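Local coordinates for cell wall surface anchor family protein (Streptococcus agalactiae serogroup V, PDB 3TW0) that probably serves as the adhesive tip pilin of the bacterium's surface pili, its magnesium-binding von Willebrand factor A-type domain likely mediating attachment to the host, at residues Asp79-Leu85 with Glu263-Ile267. The protein carries 2 engineered substitutions. Sequence-based numbering, arbitrary orientation.
Sequences DQNGKAL and EGYAI
Asp-79 OD2 accepts the backbone N-H of Ala-266 at 2.9 Å, nearly straight (165°) but from above the carboxylate plane, and a second bond from a water that also binds Asn-81 ND2 and Gly-264 O. OD1 serves its own loop: the backbone N atoms of Asn-81, closing an Asx turn, and Lys-83 reach it from opposite faces of the plane. Aspartate suits this place because one short side chain both shapes the type I turn 79-82 and holds 263-267. Tyr-265 offers a flat face and a hydroxyl long enough to reach strand 84-85, OH donating to Ala-84 O (2.6 Å). Lys-83 supplies an aliphatic stem, CD over the ring centre, and a charged end: kinks at chi3 (-137°) and chi4 (-86°) lay NZ over the same face, a cation-pi contact, and weakly bonded to Glu-263 O (3.1 Å). Gly-264, first residue past helix 257-263, takes positive phi in a Schellman motif, where a side chain would press on the preceding carbonyl O. Away from the magnesium site and the parallel vWA-type sheet, the contact ties the hairpin of strands 70-78 and 84-85 to the loop between that helix and strand 271-276 of the same antiparallel sheet, whose Ile-272 touches Asp-79 and Tyr-265.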
ATOM      1  N   ASP A  79     -23.945   2.976  -3.609  1.00 19.66           N
ATOM      2  CA  ASP A  79     -25.106   2.490  -4.300  1.00 21.34           C
ATOM      3  C   ASP A  79     -24.746   2.299  -5.781  1.00 22.15           C
ATOM      4  O   ASP A  79     -23.560   2.420  -6.170  1.00 21.08           O
ATOM      5  CB  ASP A  79     -26.338   3.404  -4.080  1.00 21.05           C
ATOM      6  CG  ASP A  79     -26.246   4.747  -4.806  1.00 22.64           C
ATOM      7  OD1 ASP A  79     -25.382   4.891  -5.696  1.00 21.02           O
ATOM      8  OD2 ASP A  79     -27.051   5.674  -4.472  1.00 21.35           O
ATOM      9  N   GLN A  80     -25.768   2.011  -6.592  1.00 23.18           N
ATOM     10  CA  GLN A  80     -25.593   1.700  -8.011  1.00 23.85           C
ATOM     11  C   GLN A  80     -25.121   2.889  -8.837  1.00 24.26           C
ATOM     12  O   GLN A  80     -24.619   2.705  -9.956  1.00 25.23           O
ATOM     13  CB  GLN A  80     -26.881   1.118  -8.585  1.00 24.73           C
ATOM     14  CG  GLN A  80     -27.971   2.164  -8.861  1.00 27.29           C
ATOM     15  CD  GLN A  80     -29.243   1.547  -9.367  1.00 30.40           C
ATOM     16  OE1 GLN A  80     -29.638   0.450  -8.944  1.00 31.68           O
ATOM     17  NE2 GLN A  80     -29.911   2.255 -10.262  1.00 29.51           N
ATOM     18  N   ASN A  81     -25.234   4.095  -8.279  1.00 23.63           N
ATOM     19  CA  ASN A  81     -24.680   5.298  -8.922  1.00 23.76           C
ATOM     20  C   ASN A  81     -23.300   5.764  -8.416  1.00 23.65           C
ATOM     21  O   ASN A  81     -22.810   6.827  -8.813  1.00 24.43           O
ATOM     22  CB  ASN A  81     -25.693   6.451  -8.876  1.00 22.99           C
ATOM     23  CG  ASN A  81     -26.981   6.090  -9.545  1.00 23.88           C
ATOM     24  OD1 ASN A  81     -26.979   5.570 -10.670  1.00 22.86           O
ATOM     25  ND2 ASN A  81     -28.097   6.306  -8.854  1.00 22.88           N
ATOM     26  N   GLY A  82     -22.666   4.986  -7.560  1.00 22.70           N
ATOM     27  CA  GLY A  82     -21.380   5.412  -6.972  1.00 22.46           C
ATOM     28  C   GLY A  82     -21.536   6.340  -5.765  1.00 22.22           C
ATOM     29  O   GLY A  82     -20.562   6.915  -5.294  1.00 21.99           O
ATOM     30  N   LYS A  83     -22.757   6.534  -5.275  1.00 22.22           N
ATOM     31  CA  LYS A  83     -22.948   7.393  -4.089  1.00 22.24           C
ATOM     32  C   LYS A  83     -22.582   6.600  -2.846  1.00 21.55           C
ATOM     33  O   LYS A  83     -23.076   5.509  -2.654  1.00 20.94           O
ATOM     34  CB  LYS A  83     -24.384   7.896  -3.983  1.00 23.57           C
ATOM     35  CG  LYS A  83     -24.560   8.888  -2.844  1.00 23.95           C
ATOM     36  CD  LYS A  83     -25.813   9.705  -3.033  1.00 25.28           C
ATOM     37  CE  LYS A  83     -25.514  11.175  -2.690  1.00 24.45           C
ATOM     38  NZ  LYS A  83     -25.676  11.329  -1.278  1.00 26.41           N
ATOM     39  N   ALA A  84     -21.728   7.168  -2.002  1.00 21.42           N
ATOM     40  CA  ALA A  84     -21.039   6.416  -0.985  1.00 20.84           C
ATOM     41  C   ALA A  84     -21.799   6.315   0.351  1.00 22.01           C
ATOM     42  O   ALA A  84     -22.439   7.266   0.783  1.00 21.61           O
ATOM     43  CB  ALA A  84     -19.650   6.988  -0.776  1.00 20.72           C
ATOM     44  N   LEU A  85     -21.720   5.152   1.002  1.00 22.39           N
ATOM     45  CA  LEU A  85     -22.213   5.017   2.374  1.00 22.65           C
ATOM     46  C   LEU A  85     -21.394   4.014   3.164  1.00 22.59           C
ATOM     47  O   LEU A  85     -20.795   3.104   2.593  1.00 22.13           O
ATOM     48  CB  LEU A  85     -23.709   4.645   2.414  1.00 22.52           C
ATOM     49  CG  LEU A  85     -24.222   3.287   1.965  1.00 23.48           C
ATOM     50  CD1 LEU A  85     -25.698   3.093   2.432  1.00 26.07           C
ATOM     51  CD2 LEU A  85     -24.134   3.145   0.468  1.00 22.87           C
ATOM     52  N   GLU A 263     -31.126  13.054  -0.060  1.00 37.90           N
ATOM     53  CA  GLU A 263     -29.684  12.946  -0.365  1.00 36.46           C
ATOM     54  C   GLU A 263     -29.344  12.348  -1.740  1.00 35.70           C
ATOM     55  O   GLU A 263     -28.281  12.641  -2.285  1.00 35.41           O
ATOM     56  CB  GLU A 263     -28.962  12.178   0.743  1.00 36.22           C
ATOM     57  CG  GLU A 263     -28.550  13.059   1.910  1.00 34.87           C
ATOM     58  CD  GLU A 263     -28.284  12.279   3.181  1.00 34.00           C
ATOM     59  OE1 GLU A 263     -28.554  11.048   3.214  1.00 32.73           O
ATOM     60  OE2 GLU A 263     -27.808  12.905   4.155  1.00 32.12           O
ATOM     61  N   GLY A 264     -30.222  11.504  -2.287  1.00 34.82           N
ATOM     62  CA  GLY A 264     -30.070  11.032  -3.676  1.00 33.42           C
ATOM     63  C   GLY A 264     -29.655   9.576  -3.867  1.00 32.89           C
ATOM     64  O   GLY A 264     -29.284   9.167  -4.963  1.00 32.27           O
ATOM     65  N   TYR A 265     -29.720   8.783  -2.801  1.00 31.99           N
ATOM     66  CA  TYR A 265     -29.422   7.371  -2.914  1.00 31.43           C
ATOM     67  C   TYR A 265     -30.443   6.639  -3.764  1.00 32.04           C
ATOM     68  O   TYR A 265     -31.632   6.995  -3.766  1.00 32.17           O
ATOM     69  CB  TYR A 265     -29.373   6.737  -1.543  1.00 31.16           C
ATOM     70  CG  TYR A 265     -28.176   7.136  -0.717  1.00 29.38           C
ATOM     71  CD1 TYR A 265     -28.266   8.121   0.260  1.00 28.49           C
ATOM     72  CD2 TYR A 265     -26.951   6.519  -0.913  1.00 29.57           C
ATOM     73  CE1 TYR A 265     -27.151   8.465   1.046  1.00 27.11           C
ATOM     74  CE2 TYR A 265     -25.841   6.856  -0.148  1.00 26.96           C
ATOM     75  CZ  TYR A 265     -25.944   7.812   0.821  1.00 26.54           C
ATOM     76  OH  TYR A 265     -24.827   8.115   1.557  1.00 25.98           O
ATOM     77  N   ALA A 266     -29.978   5.634  -4.494  1.00 31.73           N
ATOM     78  CA  ALA A 266     -30.866   4.747  -5.216  1.00 32.38           C
ATOM     79  C   ALA A 266     -31.514   3.830  -4.188  1.00 33.16           C
ATOM     80  O   ALA A 266     -30.833   3.006  -3.570  1.00 32.84           O
ATOM     81  CB  ALA A 266     -30.106   3.934  -6.239  1.00 31.85           C
ATOM     82  N   ILE A 267     -32.821   3.996  -3.989  1.00 33.56           N
ATOM     83  CA  ILE A 267     -33.553   3.184  -3.016  1.00 34.78           C
ATOM     84  C   ILE A 267     -34.681   2.471  -3.731  1.00 35.16           C
ATOM     85  O   ILE A 267     -35.559   3.114  -4.292  1.00 35.17           O
ATOM     86  CB  ILE A 267     -34.158   4.020  -1.872  1.00 34.92           C
ATOM     87  CG1 ILE A 267     -33.145   5.018  -1.315  1.00 35.22           C
ATOM     88  CG2 ILE A 267     -34.681   3.113  -0.763  1.00 35.66           C
ATOM     89  CD1 ILE A 267     -33.768   6.093  -0.452  1.00 34.31           C
TER
HETATM   90  O   HOH W   1     -27.366   7.413  -6.213  1.00 23.37           O